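Local coordinates for protein 432aa long hypothetical deoxyribodipyrimidine photolyase (PDB 2E0I) that probably repairs cyclobutane pyrimidine dimers in DNA with light, using a catalytic FAD and a second FAD thought to serve as light-harvesting antenna, at residues G309-K321 / F362-F374. Sequence-based numbering, arbitrary orientation.
With FAD (flavin-adenine dinucleotide), chain E.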
loop_
_atom_site.group_PDB
_atom_site.type_symbol
_atom_site.label_atom_id
_atom_site.label_comp_id
_atom_site.label_asym_id
_atom_site.label_seq_id
_atom_site.Cartn_x
_atom_site.Cartn_y
_atom_site.Cartn_z
ATOM N N GLY A 309 1.693 -10.899 4.416
ATOM C CA GLY A 309 0.599 -10.584 5.319
ATOM C C GLY A 309 0.630 -11.246 6.675
ATOM O O GLY A 309 0.140 -10.695 7.652
ATOM N N ARG A 310 1.206 -12.435 6.742
ATOM C CA ARG A 310 1.265 -13.137 7.999
ATOM C C ARG A 310 2.178 -12.427 8.970
ATOM O O ARG A 310 1.794 -12.150 10.098
ATOM C CB ARG A 310 1.775 -14.553 7.802
ATOM C CG ARG A 310 1.491 -15.393 9.006
ATOM C CD ARG A 310 0.010 -15.464 9.125
ATOM N NE ARG A 310 -0.448 -16.031 10.375
ATOM C CZ ARG A 310 -1.691 -16.447 10.556
ATOM N NH1 ARG A 310 -2.562 -16.358 9.564
ATOM N NH2 ARG A 310 -2.068 -16.933 11.727
ATOM N N VAL A 311 3.403 -12.157 8.531
ATOM C CA VAL A 311 4.379 -11.485 9.374
ATOM C C VAL A 311 3.899 -10.075 9.665
ATOM O O VAL A 311 4.049 -9.577 10.777
ATOM C CB VAL A 311 5.759 -11.436 8.683
ATOM C CG1 VAL A 311 6.703 -10.504 9.434
ATOM C CG2 VAL A 311 6.353 -12.828 8.629
ATOM N N ARG A 312 3.307 -9.448 8.656
ATOM C CA ARG A 312 2.784 -8.098 8.774
ATOM C C ARG A 312 1.869 -7.963 9.987
ATOM O O ARG A 312 2.056 -7.071 10.800
ATOM C CB ARG A 312 2.006 -7.737 7.518
ATOM C CG ARG A 312 2.394 -6.432 6.881
ATOM C CD ARG A 312 2.697 -6.641 5.405
ATOM N NE ARG A 312 2.306 -5.495 4.592
ATOM C CZ ARG A 312 2.624 -5.332 3.310
ATOM N NH1 ARG A 312 3.350 -6.245 2.675
ATOM N NH2 ARG A 312 2.218 -4.247 2.660
ATOM N N MET A 313 0.891 -8.849 10.131
ATOM C CA MET A 313 -0.001 -8.724 11.269
ATOM C C MET A 313 0.564 -9.215 12.593
ATOM O O MET A 313 0.130 -8.765 13.654
ATOM C CB MET A 313 -1.355 -9.382 10.983
ATOM C CG MET A 313 -1.389 -10.879 10.954
ATOM S SD MET A 313 -3.105 -11.434 10.670
ATOM C CE MET A 313 -3.273 -11.079 8.845
ATOM N N LEU A 314 1.531 -10.125 12.548
ATOM C CA LEU A 314 2.139 -10.609 13.783
ATOM C C LEU A 314 2.899 -9.445 14.389
ATOM O O LEU A 314 2.887 -9.217 15.601
ATOM C CB LEU A 314 3.124 -11.751 13.518
ATOM C CG LEU A 314 2.540 -13.142 13.286
ATOM C CD1 LEU A 314 3.655 -14.159 13.194
ATOM C CD2 LEU A 314 1.604 -13.491 14.431
ATOM N N VAL A 315 3.572 -8.718 13.509
ATOM C CA VAL A 315 4.371 -7.574 13.896
ATOM C C VAL A 315 3.471 -6.452 14.415
ATOM O O VAL A 315 3.755 -5.831 15.431
ATOM C CB VAL A 315 5.220 -7.120 12.679
ATOM C CG1 VAL A 315 5.282 -5.605 12.589
ATOM C CG2 VAL A 315 6.618 -7.715 12.791
ATOM N N ALA A 316 2.372 -6.214 13.715
ATOM C CA ALA A 316 1.441 -5.172 14.100
ATOM C C ALA A 316 0.778 -5.538 15.429
ATOM O O ALA A 316 0.567 -4.683 16.288
ATOM C CB ALA A 316 0.397 -4.989 13.002
ATOM N N PHE A 317 0.447 -6.813 15.588
ATOM C CA PHE A 317 -0.179 -7.293 16.810
ATOM C C PHE A 317 0.737 -6.997 17.993
ATOM O O PHE A 317 0.333 -6.373 18.968
ATOM C CB PHE A 317 -0.420 -8.807 16.710
ATOM C CG PHE A 317 -0.720 -9.471 18.033
ATOM C CD1 PHE A 317 -1.989 -9.378 18.611
ATOM C CD2 PHE A 317 0.275 -10.183 18.715
ATOM C CE1 PHE A 317 -2.266 -9.986 19.854
ATOM C CE2 PHE A 317 0.010 -10.793 19.957
ATOM C CZ PHE A 317 -1.266 -10.692 20.524
ATOM N N PHE A 318 1.981 -7.450 17.882
ATOM C CA PHE A 318 2.981 -7.282 18.918
ATOM C C PHE A 318 3.171 -5.835 19.380
ATOM O O PHE A 318 3.331 -5.568 20.579
ATOM C CB PHE A 318 4.317 -7.837 18.430
ATOM C CG PHE A 318 5.326 -8.024 19.524
ATOM C CD1 PHE A 318 5.326 -9.185 20.289
ATOM C CD2 PHE A 318 6.260 -7.029 19.810
ATOM C CE1 PHE A 318 6.239 -9.351 21.315
ATOM C CE2 PHE A 318 7.177 -7.189 20.836
ATOM C CZ PHE A 318 7.168 -8.347 21.587
ATOM N N LEU A 319 3.161 -4.894 18.445
ATOM C CA LEU A 319 3.350 -3.505 18.827
ATOM C C LEU A 319 2.148 -2.944 19.574
ATOM O O LEU A 319 2.297 -2.197 20.541
ATOM C CB LEU A 319 3.622 -2.634 17.600
ATOM C CG LEU A 319 3.730 -1.133 17.894
ATOM C CD1 LEU A 319 5.009 -0.858 18.662
ATOM C CD2 LEU A 319 3.700 -0.338 16.596
ATOM N N VAL A 320 0.954 -3.310 19.143
ATOM C CA VAL A 320 -0.225 -2.765 19.772
ATOM C C VAL A 320 -0.701 -3.488 21.021
ATOM O O VAL A 320 -0.866 -2.873 22.076
ATOM C CB VAL A 320 -1.385 -2.691 18.766
ATOM C CG1 VAL A 320 -2.589 -2.048 19.417
ATOM C CG2 VAL A 320 -0.956 -1.899 17.537
ATOM N N LYS A 321 -0.913 -4.793 20.904
ATOM C CA LYS A 321 -1.421 -5.582 22.018
ATOM C C LYS A 321 -0.407 -6.199 22.965
ATOM O O LYS A 321 -0.786 -6.896 23.896
ATOM C CB LYS A 321 -2.372 -6.656 21.481
ATOM C CG LYS A 321 -3.645 -6.037 20.936
ATOM C CD LYS A 321 -4.603 -7.053 20.365
ATOM C CE LYS A 321 -5.865 -6.364 19.853
ATOM N NZ LYS A 321 -6.805 -7.322 19.189
ATOM N N PHE A 362 -11.656 -9.218 20.141
ATOM C CA PHE A 362 -10.312 -8.888 20.600
ATOM C C PHE A 362 -9.413 -10.080 20.293
ATOM O O PHE A 362 -9.239 -10.981 21.110
ATOM C CB PHE A 362 -10.304 -8.585 22.098
ATOM C CG PHE A 362 -8.976 -8.093 22.607
ATOM C CD1 PHE A 362 -7.947 -8.986 22.887
ATOM C CD2 PHE A 362 -8.748 -6.733 22.790
ATOM C CE1 PHE A 362 -6.716 -8.533 23.344
ATOM C CE2 PHE A 362 -7.521 -6.267 23.246
ATOM C CZ PHE A 362 -6.503 -7.168 23.524
ATOM N N ARG A 363 -8.849 -10.070 19.093
ATOM C CA ARG A 363 -7.990 -11.144 18.629
ATOM C C ARG A 363 -6.585 -11.100 19.215
ATOM O O ARG A 363 -5.987 -10.032 19.340
ATOM C CB ARG A 363 -7.924 -11.097 17.106
ATOM C CG ARG A 363 -7.235 -12.276 16.474
ATOM C CD ARG A 363 -7.736 -12.444 15.060
ATOM N NE ARG A 363 -9.192 -12.305 15.023
ATOM C CZ ARG A 363 -9.976 -12.784 14.062
ATOM N NH1 ARG A 363 -9.452 -13.446 13.036
ATOM N NH2 ARG A 363 -11.289 -12.606 14.135
ATOM N N VAL A 364 -6.065 -12.269 19.574
ATOM C CA VAL A 364 -4.727 -12.376 20.140
ATOM C C VAL A 364 -3.959 -13.559 19.551
ATOM O O VAL A 364 -4.541 -14.594 19.252
ATOM C CB VAL A 364 -4.780 -12.530 21.673
ATOM C CG1 VAL A 364 -5.601 -13.727 22.041
ATOM C CG2 VAL A 364 -3.382 -12.679 22.223
ATOM N N PHE A 365 -2.651 -13.393 19.380
ATOM C CA PHE A 365 -1.798 -14.440 18.827
ATOM C C PHE A 365 -0.685 -14.786 19.804
ATOM O O PHE A 365 -0.216 -13.934 20.556
ATOM C CB PHE A 365 -1.150 -13.984 17.518
ATOM C CG PHE A 365 -2.125 -13.698 16.423
ATOM C CD1 PHE A 365 -2.884 -14.723 15.866
ATOM C CD2 PHE A 365 -2.288 -12.400 15.942
ATOM C CE1 PHE A 365 -3.793 -14.462 14.843
ATOM C CE2 PHE A 365 -3.194 -12.123 14.920
ATOM C CZ PHE A 365 -3.948 -13.157 14.368
ATOM N N ASN A 366 -0.260 -16.041 19.790
ATOM C CA ASN A 366 0.825 -16.467 20.652
ATOM C C ASN A 366 2.103 -16.381 19.825
ATOM O O ASN A 366 2.325 -17.179 18.917
ATOM C CB ASN A 366 0.614 -17.902 21.111
ATOM C CG ASN A 366 1.646 -18.336 22.116
ATOM O OD1 ASN A 366 2.846 -18.088 21.944
ATOM N ND2 ASN A 366 1.193 -18.989 23.178
ATOM N N PRO A 367 2.960 -15.403 20.127
ATOM C CA PRO A 367 4.213 -15.228 19.394
ATOM C C PRO A 367 4.974 -16.517 19.159
ATOM O O PRO A 367 5.322 -16.842 18.032
ATOM C CB PRO A 367 4.988 -14.262 20.275
ATOM C CG PRO A 367 3.906 -13.411 20.844
ATOM C CD PRO A 367 2.850 -14.420 21.219
ATOM N N TRP A 368 5.225 -17.261 20.226
ATOM C CA TRP A 368 5.980 -18.496 20.114
ATOM C C TRP A 368 5.257 -19.586 19.345
ATOM O O TRP A 368 5.868 -20.290 18.547
ATOM C CB TRP A 368 6.369 -18.977 21.507
ATOM C CG TRP A 368 7.013 -17.889 22.285
ATOM C CD1 TRP A 368 6.414 -17.086 23.203
ATOM C CD2 TRP A 368 8.354 -17.392 22.124
ATOM N NE1 TRP A 368 7.289 -16.112 23.623
ATOM C CE2 TRP A 368 8.487 -16.274 22.977
ATOM C CE3 TRP A 368 9.451 -17.781 21.339
ATOM C CZ2 TRP A 368 9.674 -15.534 23.070
ATOM C CZ3 TRP A 368 10.637 -17.045 21.430
ATOM C CH2 TRP A 368 10.734 -15.933 22.290
ATOM N N LYS A 369 3.961 -19.730 19.579
ATOM C CA LYS A 369 3.194 -20.740 18.867
ATOM C C LYS A 369 3.187 -20.406 17.385
ATOM O O LYS A 369 3.447 -21.257 16.532
ATOM C CB LYS A 369 1.760 -20.800 19.403
ATOM C CG LYS A 369 1.562 -21.867 20.460
ATOM C CD LYS A 369 0.175 -21.831 21.070
ATOM C CE LYS A 369 -0.126 -23.145 21.797
ATOM N NZ LYS A 369 1.000 -23.597 22.685
ATOM N N GLN A 370 2.898 -19.145 17.098
ATOM C CA GLN A 370 2.842 -18.635 15.740
ATOM C C GLN A 370 4.191 -18.846 15.050
ATOM O O GLN A 370 4.268 -19.399 13.951
ATOM C CB GLN A 370 2.503 -17.142 15.787
ATOM C CG GLN A 370 1.724 -16.635 14.596
ATOM C CD GLN A 370 0.294 -17.101 14.617
ATOM O OE1 GLN A 370 -0.468 -16.859 13.682
ATOM N NE2 GLN A 370 -0.084 -17.773 15.692
ATOM N N GLN A 371 5.250 -18.394 15.712
ATOM C CA GLN A 371 6.608 -18.515 15.200
ATOM C C GLN A 371 6.940 -19.948 14.812
ATOM O O GLN A 371 7.519 -20.200 13.752
ATOM C CB GLN A 371 7.610 -18.042 16.258
ATOM C CG GLN A 371 9.061 -18.275 15.878
ATOM C CD GLN A 371 10.033 -17.790 16.934
ATOM O OE1 GLN A 371 10.085 -16.604 17.247
ATOM N NE2 GLN A 371 10.811 -18.711 17.488
ATOM N N GLU A 372 6.562 -20.882 15.677
ATOM C CA GLU A 372 6.848 -22.292 15.464
ATOM C C GLU A 372 6.011 -22.962 14.386
ATOM O O GLU A 372 6.442 -23.945 13.787
ATOM C CB GLU A 372 6.694 -23.047 16.780
ATOM C CG GLU A 372 7.094 -24.499 16.696
ATOM C CD GLU A 372 7.398 -25.087 18.056
ATOM O OE1 GLU A 372 8.327 -24.575 18.718
ATOM O OE2 GLU A 372 6.715 -26.055 18.461
ATOM N N LYS A 373 4.821 -22.435 14.132
ATOM C CA LYS A 373 3.962 -23.022 13.117
ATOM C C LYS A 373 4.309 -22.583 11.702
ATOM O O LYS A 373 4.339 -23.411 10.785
ATOM C CB LYS A 373 2.498 -22.686 13.388
ATOM C CG LYS A 373 1.577 -23.229 12.318
ATOM C CD LYS A 373 0.123 -22.938 12.602
ATOM C CE LYS A 373 -0.750 -23.603 11.552
ATOM N NZ LYS A 373 -2.191 -23.388 11.837
ATOM N N PHE A 374 4.575 -21.287 11.527
ATOM C CA PHE A 374 4.871 -20.741 10.208
ATOM C C PHE A 374 6.324 -20.656 9.802
ATOM O O PHE A 374 6.628 -20.212 8.700
ATOM C CB PHE A 374 4.200 -19.383 10.060
ATOM C CG PHE A 374 2.713 -19.454 10.145
ATOM C CD1 PHE A 374 1.989 -20.195 9.213
ATOM C CD2 PHE A 374 2.029 -18.831 11.184
ATOM C CE1 PHE A 374 0.606 -20.317 9.317
ATOM C CE2 PHE A 374 0.641 -18.948 11.297
ATOM C CZ PHE A 374 -0.071 -19.692 10.363
HETATM P PA FAD E . -0.195 -12.079 -1.337
HETATM O O1A FAD E . 0.596 -12.733 -2.405
HETATM O O2A FAD E . -1.013 -12.788 -0.330
HETATM O O5B FAD E . -1.379 -11.594 -2.315
HETATM C C5B FAD E . -2.703 -11.353 -1.834
HETATM C C4B FAD E . -3.255 -10.065 -2.448
HETATM O O4B FAD E . -4.582 -9.783 -1.973
HETATM C C3B FAD E . -2.373 -8.884 -2.040
HETATM O O3B FAD E . -1.419 -8.644 -3.078
HETATM C C2B FAD E . -3.396 -7.751 -2.052
HETATM O O2B FAD E . -3.705 -7.391 -3.400
HETATM C C1B FAD E . -4.589 -8.459 -1.409
HETATM N N9A FAD E . -4.449 -8.554 0.064
HETATM C C8A FAD E . -3.990 -9.592 0.760
HETATM N N7A FAD E . -4.103 -9.340 2.063
HETATM C C5A FAD E . -4.636 -8.130 2.200
HETATM C C6A FAD E . -4.987 -7.330 3.283
HETATM N N6A FAD E . -4.825 -7.759 4.530
HETATM N N1A FAD E . -5.503 -6.113 3.053
HETATM C C2A FAD E . -5.688 -5.660 1.825
HETATM N N3A FAD E . -5.372 -6.396 0.773
HETATM C C4A FAD E . -4.849 -7.622 0.926
HETATM N N1 FAD E . -1.120 -3.890 1.669
HETATM C C2 FAD E . -0.798 -2.817 0.827
HETATM O O2 FAD E . -0.864 -2.937 -0.394
HETATM N N3 FAD E . -0.344 -1.611 1.376
HETATM C C4 FAD E . -0.207 -1.494 2.764
HETATM O O4 FAD E . 0.137 -0.418 3.250
HETATM C C4X FAD E . -0.513 -2.568 3.593
HETATM N N5 FAD E . -0.287 -2.462 4.970
HETATM C C5X FAD E . -0.609 -3.527 5.821
HETATM C C6 FAD E . -0.392 -3.392 7.189
HETATM C C7 FAD E . -0.739 -4.427 8.050
HETATM C C7M FAD E . -0.518 -4.239 9.552
HETATM C C8 FAD E . -1.297 -5.598 7.539
HETATM C C8M FAD E . -1.715 -6.744 8.463
HETATM C C9 FAD E . -1.508 -5.725 6.169
HETATM C C9A FAD E . -1.174 -4.690 5.298
HETATM N N10 FAD E . -1.402 -4.796 3.914
HETATM C C10 FAD E . -0.975 -3.768 3.057
HETATM C "C1'" FAD E . -2.055 -6.006 3.353
HETATM C "C2'" FAD E . -1.162 -7.169 2.911
HETATM O "O2'" FAD E . -0.285 -7.557 3.971
HETATM C "C3'" FAD E . -0.355 -6.844 1.652
HETATM O "O3'" FAD E . -1.243 -6.409 0.620
HETATM C "C4'" FAD E . 0.408 -8.071 1.148
HETATM O "O4'" FAD E . 1.273 -8.570 2.173
HETATM C "C5'" FAD E . 1.238 -7.732 -0.092
HETATM O "O5'" FAD E . 2.030 -8.851 -0.506
HETATM P P FAD E . 1.529 -9.861 -1.655
HETATM O O1P FAD E . 1.098 -9.052 -2.817
HETATM O O2P FAD E . 2.603 -10.859 -1.856
HETATM O O3P FAD E . 0.234 -10.562 -0.995
#
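Phe365 turns the edge of its ring toward the face of Phe317 in a T-shaped pair, centroids 5.5 Å apart and planes at 75°, while its CB lies over that same Phe317 ring in a CH-pi contact. Met313 SD approaches the Phe365 ring obliquely, 4.2 Å from Phe365 CZ. Toward the helix start, Arg310 NH2 donates a straight hydrogen bond to Gln370 OE1, with guanidinium and amide nearly coplanar; Arg310 CG lies anti to its own backbone N (chi1 -165°), and a bend at chi2 lets Phe374 come over one guanidinium face. Asp206 pairs with Arg310 NH1. In this all-helical FAD-binding domain of the photolyase family, helices 309-321 and 367-374 run antiparallel (168°), and the former also lines the flavin pocket, Met313 serving both surfaces. In the pocket Arg312 NH1 lies 3.2 Å from FAD O4', and NH2 reaches Asp340; an alanine here would probably leave that carboxylate without its salt-bridge mate and the flavin without the side chain packed against it. At the far end, Lys321 NZ sits over the Phe362 face as a cation-pi partner, 4.0 Å from the centroid, and bonds a lone pair of Arg363 O at 2.8 Å as well as Ser355.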